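Local coordinates for protein DMATS type aromatic prenyltransferase (Micromonospora olivasterospora, PDB 6ZRY) that probably transfers a dimethylallyl group to the indole ring of tryptophan, as a DMATS-type aromatic prenyltransferase with an ABBA-barrel fold, at residues W132-F137 with E144-L149; R158-V163 with D193-F198; F197-L202 with K211-H216; Q207-L212 with S261-E266. All blocks are in the same frame, centred on the assembly; numbering follows the deposited sequence. Where two conformers were deposited one is given.

Interaction 1 (W132-F137 with E144-L149)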
# COMPACT_ATOMS: atom_id res chain seq x y z
N TRP A 132 1.43 3.34 9.37
CA TRP A 132 2.28 3.64 8.21
C TRP A 132 1.75 4.91 7.54
O TRP A 132 0.64 5.34 7.84
CB TRP A 132 2.32 2.47 7.23
CG TRP A 132 3.13 1.29 7.68
CD1 TRP A 132 3.91 1.17 8.79
CD2 TRP A 132 3.19 0.02 7.02
NE1 TRP A 132 4.48 -0.08 8.84
CE2 TRP A 132 4.02 -0.81 7.79
CE3 TRP A 132 2.60 -0.50 5.87
CZ2 TRP A 132 4.31 -2.12 7.43
CZ3 TRP A 132 2.87 -1.80 5.52
CH2 TRP A 132 3.71 -2.61 6.29
N CYS A 133 2.55 5.45 6.66
CA CYS A 133 2.37 6.71 5.94
C CYS A 133 2.35 6.37 4.44
O CYS A 133 3.19 5.54 4.06
CB CYS A 133 3.59 7.60 6.25
SG CYS A 133 3.60 9.11 5.34
N SER A 134 1.46 6.97 3.65
CA SER A 134 1.54 7.01 2.16
C SER A 134 1.68 8.48 1.72
O SER A 134 0.87 9.28 2.14
CB SER A 134 0.36 6.31 1.51
OG SER A 134 0.50 6.30 0.12
N LEU A 135 2.70 8.78 0.95
CA LEU A 135 2.97 10.11 0.34
C LEU A 135 2.54 10.01 -1.11
O LEU A 135 2.94 9.03 -1.76
CB LEU A 135 4.46 10.44 0.43
CG LEU A 135 5.09 10.44 1.83
CD1 LEU A 135 6.59 10.55 1.74
CD2 LEU A 135 4.54 11.55 2.67
N VAL A 136 1.69 10.93 -1.58
CA VAL A 136 1.08 10.83 -2.92
C VAL A 136 1.48 12.04 -3.74
O VAL A 136 1.15 13.15 -3.33
CB VAL A 136 -0.44 10.69 -2.82
CG1 VAL A 136 -1.07 10.56 -4.20
CG2 VAL A 136 -0.84 9.54 -1.90
N PHE A 137 2.14 11.82 -4.88
CA PHE A 137 2.74 12.87 -5.74
C PHE A 137 2.15 12.81 -7.16
O PHE A 137 2.02 11.74 -7.74
CB PHE A 137 4.26 12.68 -5.86
CG PHE A 137 4.98 12.44 -4.56
CD1 PHE A 137 4.79 13.27 -3.47
CD2 PHE A 137 5.88 11.39 -4.44
CE1 PHE A 137 5.48 13.05 -2.29
CE2 PHE A 137 6.58 11.19 -3.26
CZ PHE A 137 6.37 12.01 -2.19
N GLU A 144 -0.08 14.76 -1.20
CA GLU A 144 -1.17 14.32 -0.29
C GLU A 144 -0.61 13.30 0.69
O GLU A 144 0.30 12.55 0.33
CB GLU A 144 -2.33 13.64 -1.04
CG GLU A 144 -2.92 14.45 -2.16
CD GLU A 144 -4.17 13.82 -2.77
OE1 GLU A 144 -4.74 14.43 -3.70
OE2 GLU A 144 -4.58 12.73 -2.32
N PHE A 145 -1.14 13.27 1.89
CA PHE A 145 -0.75 12.32 2.93
C PHE A 145 -1.91 11.36 3.19
O PHE A 145 -3.06 11.82 3.29
CB PHE A 145 -0.35 13.08 4.18
CG PHE A 145 0.82 14.02 3.99
CD1 PHE A 145 0.62 15.32 3.54
CD2 PHE A 145 2.12 13.61 4.24
CE1 PHE A 145 1.70 16.19 3.37
CE2 PHE A 145 3.20 14.48 4.06
CZ PHE A 145 2.99 15.77 3.63
N LYS A 146 -1.60 10.08 3.33
CA LYS A 146 -2.57 9.05 3.78
C LYS A 146 -1.97 8.32 4.95
O LYS A 146 -0.75 8.10 4.96
CB LYS A 146 -2.91 8.05 2.68
CG LYS A 146 -3.07 8.63 1.29
CD LYS A 146 -4.32 9.40 1.10
CE LYS A 146 -4.58 9.74 -0.37
NZ LYS A 146 -6.02 9.68 -0.69
N VAL A 147 -2.81 7.96 5.91
CA VAL A 147 -2.43 7.25 7.15
C VAL A 147 -3.01 5.84 7.10
O VAL A 147 -4.25 5.72 6.88
CB VAL A 147 -2.92 8.03 8.37
CG1 VAL A 147 -2.53 7.34 9.67
CG2 VAL A 147 -2.41 9.46 8.32
N TYR A 148 -2.16 4.85 7.30
CA TYR A 148 -2.46 3.42 7.27
C TYR A 148 -2.38 2.90 8.70
O TYR A 148 -1.24 2.76 9.21
CB TYR A 148 -1.49 2.72 6.32
CG TYR A 148 -1.88 2.86 4.89
CD1 TYR A 148 -1.86 4.09 4.24
CD2 TYR A 148 -2.34 1.76 4.19
CE1 TYR A 148 -2.28 4.21 2.91
CE2 TYR A 148 -2.76 1.87 2.88
CZ TYR A 148 -2.74 3.09 2.24
OH TYR A 148 -3.17 3.14 0.94
N LEU A 149 -3.52 2.63 9.33
CA LEU A 149 -3.57 2.14 10.72
C LEU A 149 -3.74 0.64 10.69
O LEU A 149 -4.43 0.13 9.76
CB LEU A 149 -4.71 2.81 11.47
CG LEU A 149 -4.67 4.33 11.54
CD1 LEU A 149 -5.89 4.86 12.28
CD2 LEU A 149 -3.41 4.83 12.23
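Leu-135 and Phe-145 meet on the face of this antiparallel hairpin that also carries Cys-133 and Val-147. Leu-135 CD2 lies 3.5 Å from Phe-145 CE2. The leucine places CG beside its backbone N (chi1 -57°), and its end leans toward the phenylalanine ring. Leu-35 and Leu-31 of helix 26-36 cover this face at Leu-135 and Phe-145, and Leu-99 of helix 88-106 at Cys-133 and Val-147.

The other face carries Trp-132, Ser-134, Val-136, Glu-144, Lys-146 and Tyr-148. Ser-134 CB touches Tyr-148 CE1 at 3.7 Å. Ser-134 OG hydrogen-bonds a PEG molecule, probably from the crystallisation liquor. The Lys-146 chain bends at chi2 (-74°), and its CG passes Val-136 CG2 at 4.0 Å. Lys-146 NZ goes on to a salt bridge with Asp-201, while Glu-144 OE1 forms one with Arg-138. Trp-132 meets Tyr-148 through the CB atoms, 3.9 Å apart, and its indole leads away to the bound tryptophan.

Six backbone hydrogen bonds join the strands, from Trp-132 N to Tyr-148 O at 2.7 Å through to Glu-144 N to Val-136 O at 2.9 Å. The chemistry is split: an apolar face packs on two helices, and a mixed aromatic and polar face lines the barrel interior.

Interaction 2 (R158-V163 with D193-F198)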
# COMPACT_ATOMS: atom_id res chain seq x y z
N ARG A 158 -9.74 -8.57 18.41
CA ARG A 158 -10.39 -7.25 18.66
C ARG A 158 -10.57 -6.45 17.37
O ARG A 158 -11.24 -5.44 17.43
CB ARG A 158 -9.57 -6.45 19.66
CG ARG A 158 -9.44 -7.15 21.01
CD ARG A 158 -8.82 -6.26 22.07
NE ARG A 158 -9.70 -5.13 22.35
CZ ARG A 158 -9.38 -4.09 23.13
NH1 ARG A 158 -8.20 -4.03 23.72
NH2 ARG A 158 -10.26 -3.12 23.30
N SER A 159 -9.96 -6.88 16.25
CA SER A 159 -9.91 -6.07 15.00
C SER A 159 -11.31 -5.79 14.45
O SER A 159 -11.58 -4.65 14.09
CB SER A 159 -8.94 -6.63 13.94
OG SER A 159 -9.25 -7.95 13.51
N PRO A 160 -12.27 -6.75 14.37
CA PRO A 160 -13.56 -6.44 13.77
C PRO A 160 -14.29 -5.34 14.57
O PRO A 160 -14.86 -4.44 13.94
CB PRO A 160 -14.29 -7.79 13.70
CG PRO A 160 -13.18 -8.82 13.81
CD PRO A 160 -12.15 -8.17 14.71
N ALA A 161 -14.21 -5.38 15.91
CA ALA A 161 -14.90 -4.43 16.82
C ALA A 161 -14.23 -3.07 16.74
O ALA A 161 -14.95 -2.08 16.72
CB ALA A 161 -14.88 -4.95 18.23
N LEU A 162 -12.89 -3.05 16.68
CA LEU A 162 -12.10 -1.81 16.51
C LEU A 162 -12.57 -1.12 15.23
O LEU A 162 -12.95 0.06 15.31
CB LEU A 162 -10.61 -2.14 16.45
CG LEU A 162 -9.66 -0.99 16.82
CD1 LEU A 162 -8.23 -1.47 16.91
CD2 LEU A 162 -9.76 0.16 15.84
N VAL A 163 -12.59 -1.83 14.09
CA VAL A 163 -12.99 -1.24 12.79
C VAL A 163 -14.46 -0.79 12.88
O VAL A 163 -14.76 0.36 12.46
CB VAL A 163 -12.76 -2.21 11.61
CG1 VAL A 163 -13.22 -1.60 10.30
CG2 VAL A 163 -11.29 -2.64 11.52
N ASP A 193 -9.64 -14.42 6.50
CA ASP A 193 -9.93 -13.02 6.04
C ASP A 193 -9.55 -12.03 7.15
O ASP A 193 -10.26 -11.93 8.14
CB ASP A 193 -11.38 -12.86 5.61
CG ASP A 193 -11.73 -13.61 4.33
OD1 ASP A 193 -10.82 -13.93 3.53
OD2 ASP A 193 -12.92 -13.83 4.12
N ARG A 194 -8.45 -11.32 6.96
CA ARG A 194 -7.76 -10.53 8.00
C ARG A 194 -7.94 -9.06 7.66
O ARG A 194 -7.77 -8.70 6.49
CB ARG A 194 -6.30 -10.96 8.08
CG ARG A 194 -6.10 -12.39 8.60
CD ARG A 194 -5.95 -12.50 10.09
NE ARG A 194 -4.82 -11.76 10.60
CZ ARG A 194 -3.57 -12.20 10.66
NH1 ARG A 194 -3.26 -13.42 10.24
NH2 ARG A 194 -2.62 -11.41 11.13
N LEU A 195 -8.27 -8.25 8.64
CA LEU A 195 -8.36 -6.77 8.48
C LEU A 195 -6.94 -6.18 8.60
O LEU A 195 -6.36 -6.13 9.72
CB LEU A 195 -9.31 -6.22 9.54
CG LEU A 195 -10.74 -6.78 9.48
CD1 LEU A 195 -11.46 -6.59 10.81
CD2 LEU A 195 -11.52 -6.18 8.35
N THR A 196 -6.38 -5.75 7.48
CA THR A 196 -4.93 -5.51 7.36
C THR A 196 -4.62 -4.02 7.47
O THR A 196 -3.63 -3.68 8.12
CB THR A 196 -4.39 -6.12 6.07
OG1 THR A 196 -4.69 -7.51 6.13
CG2 THR A 196 -2.90 -5.89 5.93
N PHE A 197 -5.36 -3.16 6.78
CA PHE A 197 -5.15 -1.70 6.85
C PHE A 197 -6.47 -0.98 6.99
O PHE A 197 -7.42 -1.33 6.30
CB PHE A 197 -4.47 -1.12 5.60
CG PHE A 197 -3.11 -1.68 5.26
CD1 PHE A 197 -2.05 -1.55 6.14
CD2 PHE A 197 -2.89 -2.29 4.04
CE1 PHE A 197 -0.79 -2.02 5.80
CE2 PHE A 197 -1.63 -2.77 3.70
CZ PHE A 197 -0.58 -2.64 4.59
N PHE A 198 -6.47 0.06 7.82
CA PHE A 198 -7.54 1.06 7.91
C PHE A 198 -6.93 2.37 7.47
O PHE A 198 -6.12 2.91 8.24
CB PHE A 198 -8.06 1.08 9.35
CG PHE A 198 -9.22 1.99 9.61
CD1 PHE A 198 -9.04 3.36 9.78
CD2 PHE A 198 -10.50 1.47 9.77
CE1 PHE A 198 -10.12 4.20 10.03
CE2 PHE A 198 -11.58 2.31 10.01
CZ PHE A 198 -11.39 3.67 10.15
O HOH W 1 -8.21 -9.32 11.25
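Leu-195 lays its CD1 methyl over Ser-159 and Pro-160 of helix 159-170. CD1 is 3.6 Å from Pro-160 CA and 3.7 Å from Ser-159 OG. The leucine places CG beside its backbone N (chi1 -59°), which sends the branch toward the helix. Pro-160 CG comes within 4.1 Å of the same methyl, the two side chains crossing at a slant.

Val-163 is one helical turn further on and uses both methyls. Its CG2 rests 4.0 Å from Leu-195 CD1. Its CG1 meets the rim of the Phe-198 ring close to its plane, 4.1 Å from CD2. Phe-198 has CG anti to its backbone N (chi1 -176°), which turns the ring toward Val-163. The two side chains run alongside each other, pointing opposite ways.

No direct hydrogen bond crosses this apolar contact. One water bridges it instead, donating to Ser-159 OG at 2.8 Å and accepting from Leu-195 N at 2.8 Å. Ser-159 OG also bonds the backbone O of Val-156, so the hydroxyl is held from two sources.

Here the outer helical layer of the ABBA barrel packs on its sheet. Leu-195 also touches Leu-212 and Leu-214 of strand 209-220. The Phe-198 ring also touches Ala-166, Leu-167 and Leu-170 further along helix 159-170, and meets Phe-120 of helix 117-120.

Interaction 3 (F197-L202 with K211-H216)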
# COMPACT_ATOMS: atom_id res chain seq x y z
N PHE A 197 -5.36 -3.16 6.78
CA PHE A 197 -5.15 -1.70 6.85
C PHE A 197 -6.47 -0.98 6.99
O PHE A 197 -7.42 -1.33 6.30
CB PHE A 197 -4.47 -1.12 5.60
CG PHE A 197 -3.11 -1.68 5.26
CD1 PHE A 197 -2.05 -1.55 6.14
CD2 PHE A 197 -2.89 -2.29 4.04
CE1 PHE A 197 -0.79 -2.02 5.80
CE2 PHE A 197 -1.63 -2.77 3.70
CZ PHE A 197 -0.58 -2.64 4.59
N PHE A 198 -6.47 0.06 7.82
CA PHE A 198 -7.54 1.06 7.91
C PHE A 198 -6.93 2.37 7.47
O PHE A 198 -6.12 2.91 8.24
CB PHE A 198 -8.06 1.08 9.35
CG PHE A 198 -9.22 1.99 9.61
CD1 PHE A 198 -9.04 3.36 9.78
CD2 PHE A 198 -10.50 1.47 9.77
CE1 PHE A 198 -10.12 4.20 10.03
CE2 PHE A 198 -11.58 2.31 10.01
CZ PHE A 198 -11.39 3.67 10.15
N ALA A 199 -7.23 2.82 6.26
CA ALA A 199 -6.51 3.92 5.58
C ALA A 199 -7.45 5.12 5.45
O ALA A 199 -8.57 4.93 5.04
CB ALA A 199 -5.99 3.47 4.25
N VAL A 200 -6.99 6.30 5.88
CA VAL A 200 -7.74 7.58 5.75
C VAL A 200 -6.80 8.67 5.24
O VAL A 200 -5.56 8.56 5.45
CB VAL A 200 -8.36 7.98 7.10
CG1 VAL A 200 -9.40 6.96 7.57
CG2 VAL A 200 -7.30 8.21 8.15
N ASP A 201 -7.36 9.69 4.60
CA ASP A 201 -6.58 10.91 4.28
C ASP A 201 -6.17 11.54 5.62
O ASP A 201 -6.99 11.48 6.61
CB ASP A 201 -7.39 11.90 3.44
CG ASP A 201 -7.86 11.36 2.09
OD1 ASP A 201 -7.17 10.52 1.52
OD2 ASP A 201 -8.89 11.81 1.64
N LEU A 202 -4.98 12.10 5.70
CA LEU A 202 -4.54 12.89 6.87
C LEU A 202 -5.50 14.09 7.01
O LEU A 202 -5.96 14.37 8.12
CB LEU A 202 -3.10 13.35 6.65
CG LEU A 202 -2.49 14.16 7.78
CD1 LEU A 202 -2.49 13.38 9.08
CD2 LEU A 202 -1.09 14.59 7.43
N LYS A 211 -10.54 3.62 3.43
CA LYS A 211 -10.20 2.47 2.59
C LYS A 211 -9.79 1.34 3.52
O LYS A 211 -8.83 1.52 4.27
CB LYS A 211 -9.13 2.93 1.62
CG LYS A 211 -9.02 2.15 0.35
CD LYS A 211 -8.31 2.98 -0.72
CE LYS A 211 -7.45 2.16 -1.65
NZ LYS A 211 -6.83 3.02 -2.70
N LEU A 212 -10.57 0.25 3.53
CA LEU A 212 -10.28 -0.94 4.35
C LEU A 212 -9.68 -2.01 3.46
O LEU A 212 -10.30 -2.35 2.45
CB LEU A 212 -11.56 -1.42 5.02
CG LEU A 212 -11.40 -2.58 6.00
CD1 LEU A 212 -10.62 -2.17 7.23
CD2 LEU A 212 -12.75 -3.14 6.39
N TYR A 213 -8.57 -2.59 3.89
CA TYR A 213 -7.90 -3.67 3.14
C TYR A 213 -8.07 -4.98 3.88
O TYR A 213 -7.80 -5.00 5.11
CB TYR A 213 -6.41 -3.38 3.01
CG TYR A 213 -6.00 -2.22 2.14
CD1 TYR A 213 -6.33 -0.91 2.46
CD2 TYR A 213 -5.14 -2.42 1.06
CE1 TYR A 213 -5.90 0.17 1.70
CE2 TYR A 213 -4.69 -1.35 0.30
CZ TYR A 213 -5.07 -0.05 0.62
OH TYR A 213 -4.63 1.03 -0.09
N LEU A 214 -8.50 -6.02 3.17
CA LEU A 214 -8.67 -7.41 3.69
C LEU A 214 -7.63 -8.29 3.02
O LEU A 214 -7.52 -8.21 1.80
CB LEU A 214 -10.06 -7.93 3.34
CG LEU A 214 -11.20 -7.59 4.27
CD1 LEU A 214 -11.34 -6.11 4.47
CD2 LEU A 214 -12.52 -8.16 3.68
N THR A 215 -6.94 -9.11 3.78
CA THR A 215 -6.01 -10.12 3.25
C THR A 215 -6.74 -11.45 3.24
O THR A 215 -7.26 -11.85 4.30
CB THR A 215 -4.70 -10.17 4.05
OG1 THR A 215 -4.11 -8.86 4.01
CG2 THR A 215 -3.74 -11.20 3.52
N HIS A 216 -6.80 -12.08 2.08
CA HIS A 216 -7.51 -13.34 1.83
C HIS A 216 -6.49 -14.48 1.81
O HIS A 216 -5.93 -14.73 0.73
CB HIS A 216 -8.30 -13.25 0.52
CG HIS A 216 -9.32 -12.17 0.50
ND1 HIS A 216 -10.47 -12.21 1.27
CD2 HIS A 216 -9.39 -11.03 -0.23
CE1 HIS A 216 -11.19 -11.14 1.04
NE2 HIS A 216 -10.57 -10.41 0.12
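Phe-197 and Tyr-213 form a T-shaped pair. The edge of the phenylalanine ring points at the face of the tyrosine ring, with planes at 89° and centroids 5.2 Å apart. Phe-197 CD2 does the touching, 3.6 Å from Tyr-213 CG and offset toward the rim of that ring. As directly paired residues they share a face of the sheet. A chi1 of -59° at Phe-197 turns its ring to bring CD2 onto the tyrosine. Ala-199 CB adds a looser contact on this face, 4.2 Å from Tyr-213 CE1.

Phe-198 and Leu-212 sit on the other face. Leu-212 CD1 approaches the Phe-198 ring obliquely, 4.4 Å from CD2. The same methyl lies closer to the backbone, 3.4 Å from Phe-197 O.

The backbones are joined by Tyr-213 N to Phe-197 O at 3.0 Å, and by a pair of bonds between Ala-199 and Lys-211. The bond from Phe-197 N to Tyr-213 O is weak at 3.5 Å. It lies at a classic beta bulge, where Thr-196 and Phe-197 both face Tyr-213.

Tyr-148 stacks edge-to-face with Phe-197, and its OH hydrogen-bonds the OH of Tyr-213, which helps fix the tyrosine ring. Phe-197 touches the bound tryptophan. This is a beta hairpin of the ABBA barrel, which contributes Phe-197 to the tryptophan pocket.

Interaction 4 (Q207-L212 with S261-E266)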
# COMPACT_ATOMS: atom_id res chain seq x y z
N GLN A 207 -16.29 14.91 3.10
CA GLN A 207 -17.06 13.80 3.73
C GLN A 207 -16.09 12.73 4.24
O GLN A 207 -14.92 12.66 3.77
CB GLN A 207 -18.10 13.28 2.74
CG GLN A 207 -17.56 12.95 1.37
CD GLN A 207 -18.64 12.52 0.41
OE1 GLN A 207 -19.83 12.42 0.77
NE2 GLN A 207 -18.24 12.26 -0.83
N ALA A 208 -16.52 11.96 5.22
CA ALA A 208 -15.75 10.85 5.80
C ALA A 208 -15.53 9.82 4.69
O ALA A 208 -16.48 9.54 3.90
CB ALA A 208 -16.47 10.28 6.99
N ARG A 209 -14.34 9.27 4.63
CA ARG A 209 -13.96 8.25 3.62
C ARG A 209 -12.86 7.38 4.23
O ARG A 209 -11.94 7.94 4.86
CB ARG A 209 -13.53 8.98 2.36
CG ARG A 209 -12.88 8.10 1.30
CD ARG A 209 -12.53 8.97 0.10
NE ARG A 209 -13.64 8.90 -0.84
CZ ARG A 209 -13.57 8.39 -2.06
NH1 ARG A 209 -14.65 8.36 -2.82
NH2 ARG A 209 -12.42 7.93 -2.54
N VAL A 210 -13.01 6.07 4.13
CA VAL A 210 -12.03 5.08 4.66
C VAL A 210 -11.79 4.03 3.57
O VAL A 210 -12.75 3.61 2.89
CB VAL A 210 -12.53 4.42 5.94
CG1 VAL A 210 -11.63 3.28 6.39
CG2 VAL A 210 -12.75 5.44 7.06
N LYS A 211 -10.54 3.62 3.43
CA LYS A 211 -10.20 2.47 2.59
C LYS A 211 -9.79 1.34 3.52
O LYS A 211 -8.83 1.52 4.27
CB LYS A 211 -9.13 2.93 1.62
CG LYS A 211 -9.02 2.15 0.35
CD LYS A 211 -8.31 2.98 -0.72
CE LYS A 211 -7.45 2.16 -1.65
NZ LYS A 211 -6.83 3.02 -2.70
N LEU A 212 -10.57 0.25 3.53
CA LEU A 212 -10.28 -0.94 4.35
C LEU A 212 -9.68 -2.01 3.46
O LEU A 212 -10.30 -2.35 2.45
CB LEU A 212 -11.56 -1.42 5.02
CG LEU A 212 -11.40 -2.58 6.00
CD1 LEU A 212 -10.62 -2.17 7.23
CD2 LEU A 212 -12.75 -3.14 6.39
N SER A 261 -9.20 -4.16 -1.33
CA SER A 261 -9.53 -2.93 -0.58
C SER A 261 -10.90 -2.42 -1.00
O SER A 261 -11.32 -2.63 -2.14
CB SER A 261 -8.46 -1.88 -0.69
OG SER A 261 -8.47 -1.28 -1.96
N TYR A 262 -11.60 -1.87 -0.02
CA TYR A 262 -12.98 -1.39 -0.08
C TYR A 262 -13.00 0.07 0.29
O TYR A 262 -12.47 0.41 1.34
CB TYR A 262 -13.84 -2.23 0.87
CG TYR A 262 -13.87 -3.69 0.50
CD1 TYR A 262 -12.88 -4.57 0.93
CD2 TYR A 262 -14.81 -4.15 -0.39
CE1 TYR A 262 -12.88 -5.90 0.52
CE2 TYR A 262 -14.85 -5.47 -0.79
CZ TYR A 262 -13.89 -6.36 -0.33
OH TYR A 262 -13.96 -7.66 -0.76
N THR A 263 -13.58 0.90 -0.53
CA THR A 263 -13.73 2.33 -0.26
C THR A 263 -15.12 2.58 0.31
O THR A 263 -16.09 2.31 -0.40
CB THR A 263 -13.45 3.17 -1.50
OG1 THR A 263 -12.13 2.87 -1.92
CG2 THR A 263 -13.53 4.65 -1.21
N PHE A 264 -15.17 3.04 1.56
CA PHE A 264 -16.40 3.38 2.31
C PHE A 264 -16.58 4.89 2.28
O PHE A 264 -15.61 5.64 2.59
CB PHE A 264 -16.33 2.90 3.76
CG PHE A 264 -16.06 1.43 3.93
CD1 PHE A 264 -16.69 0.49 3.12
CD2 PHE A 264 -15.19 0.97 4.90
CE1 PHE A 264 -16.47 -0.87 3.29
CE2 PHE A 264 -14.97 -0.39 5.06
CZ PHE A 264 -15.60 -1.30 4.25
N THR A 265 -17.77 5.32 1.91
CA THR A 265 -18.10 6.75 1.80
C THR A 265 -19.43 7.03 2.52
O THR A 265 -20.25 6.10 2.66
CB THR A 265 -18.08 7.16 0.33
OG1 THR A 265 -18.08 8.58 0.34
CG2 THR A 265 -19.23 6.58 -0.47
N GLU A 266 -19.60 8.29 2.95
CA GLU A 266 -20.81 8.78 3.65
C GLU A 266 -22.06 8.58 2.79
O GLU A 266 -22.01 8.87 1.58
CB GLU A 266 -20.69 10.26 3.92
CG GLU A 266 -19.84 10.59 5.11
CD GLU A 266 -20.01 12.04 5.53
OE1 GLU A 266 -19.01 12.66 5.83
OE2 GLU A 266 -21.16 12.53 5.52
O HOH W 2 -16.19 10.31 -0.83
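Leu-212 and Phe-264 pack together where two antiparallel strands of the ABBA barrel run side by side. They are the two residues that lose most surface to the contact, with Glu-266 next. Leu-212 CB lies 3.6 Å from Phe-264 CE2, and its CD2 methyl reaches the edge of the ring, in its plane. The phenylalanine places CG beside its backbone N (chi1 -56°), which carries the ring along the strand toward Leu-212. Both side chains lie on the face that also holds Val-210 and Tyr-262. That face is covered by Leu-167 of helix 159-170 and Tyr-176 of helix 174-182.

Regular backbone bonds link Val-210 with Phe-264 and Leu-212 with Tyr-262. The ladder weakens at the Ala-208/Glu-266 end, where Glu-266 N to Ala-208 O is a weak bond.

On the other face the side chains are more polar. The Arg-209 guanidinium has Thr-263 CG2 over one face, 3.7 Å from NH2. A water takes a hydrogen bond from Arg-209 NE at 2.9 Å and, in one of two conformers of Thr-265, also bonds Thr-265 OG1. Lys-211 CE runs past Ser-261 OG, whose hydroxyl bonds Tyr-277 OH.

Beside its weak backbone bond, Glu-266 adds a stronger one through its side chain. The carboxylate also has a long, weak ion pair with Arg-112. Glu-266 OE1 accepts the backbone N-H of Ala-208 on its anti side at 2.7 Å, with an N-H...O angle of 165°.

Overall arrangement
Interactions 1, 3 and 4 are antiparallel strand pairings in one curled sheet, while interaction 2 sets an outer helix against it. Interactions 1 and 3 lie nearest the centre of the chain and are buried. Of the tryptophan pocket, Trp-132 comes from interaction 1, and Phe-197 is shared by interactions 2 and 3. Interactions 1 and 3 meet through Lys-146 with Asp-201 and through the two tyrosine hydroxyls. Interactions 2 and 3 also share Phe-198 on strand 193-201. Interactions 3 and 4 share Lys-211 and Leu-212 on strand 209-220. Interaction 4 is partly buried, and charged groups and water appear at its outer end. Interaction 2 is buried but relies on apolar contacts and one bridging water.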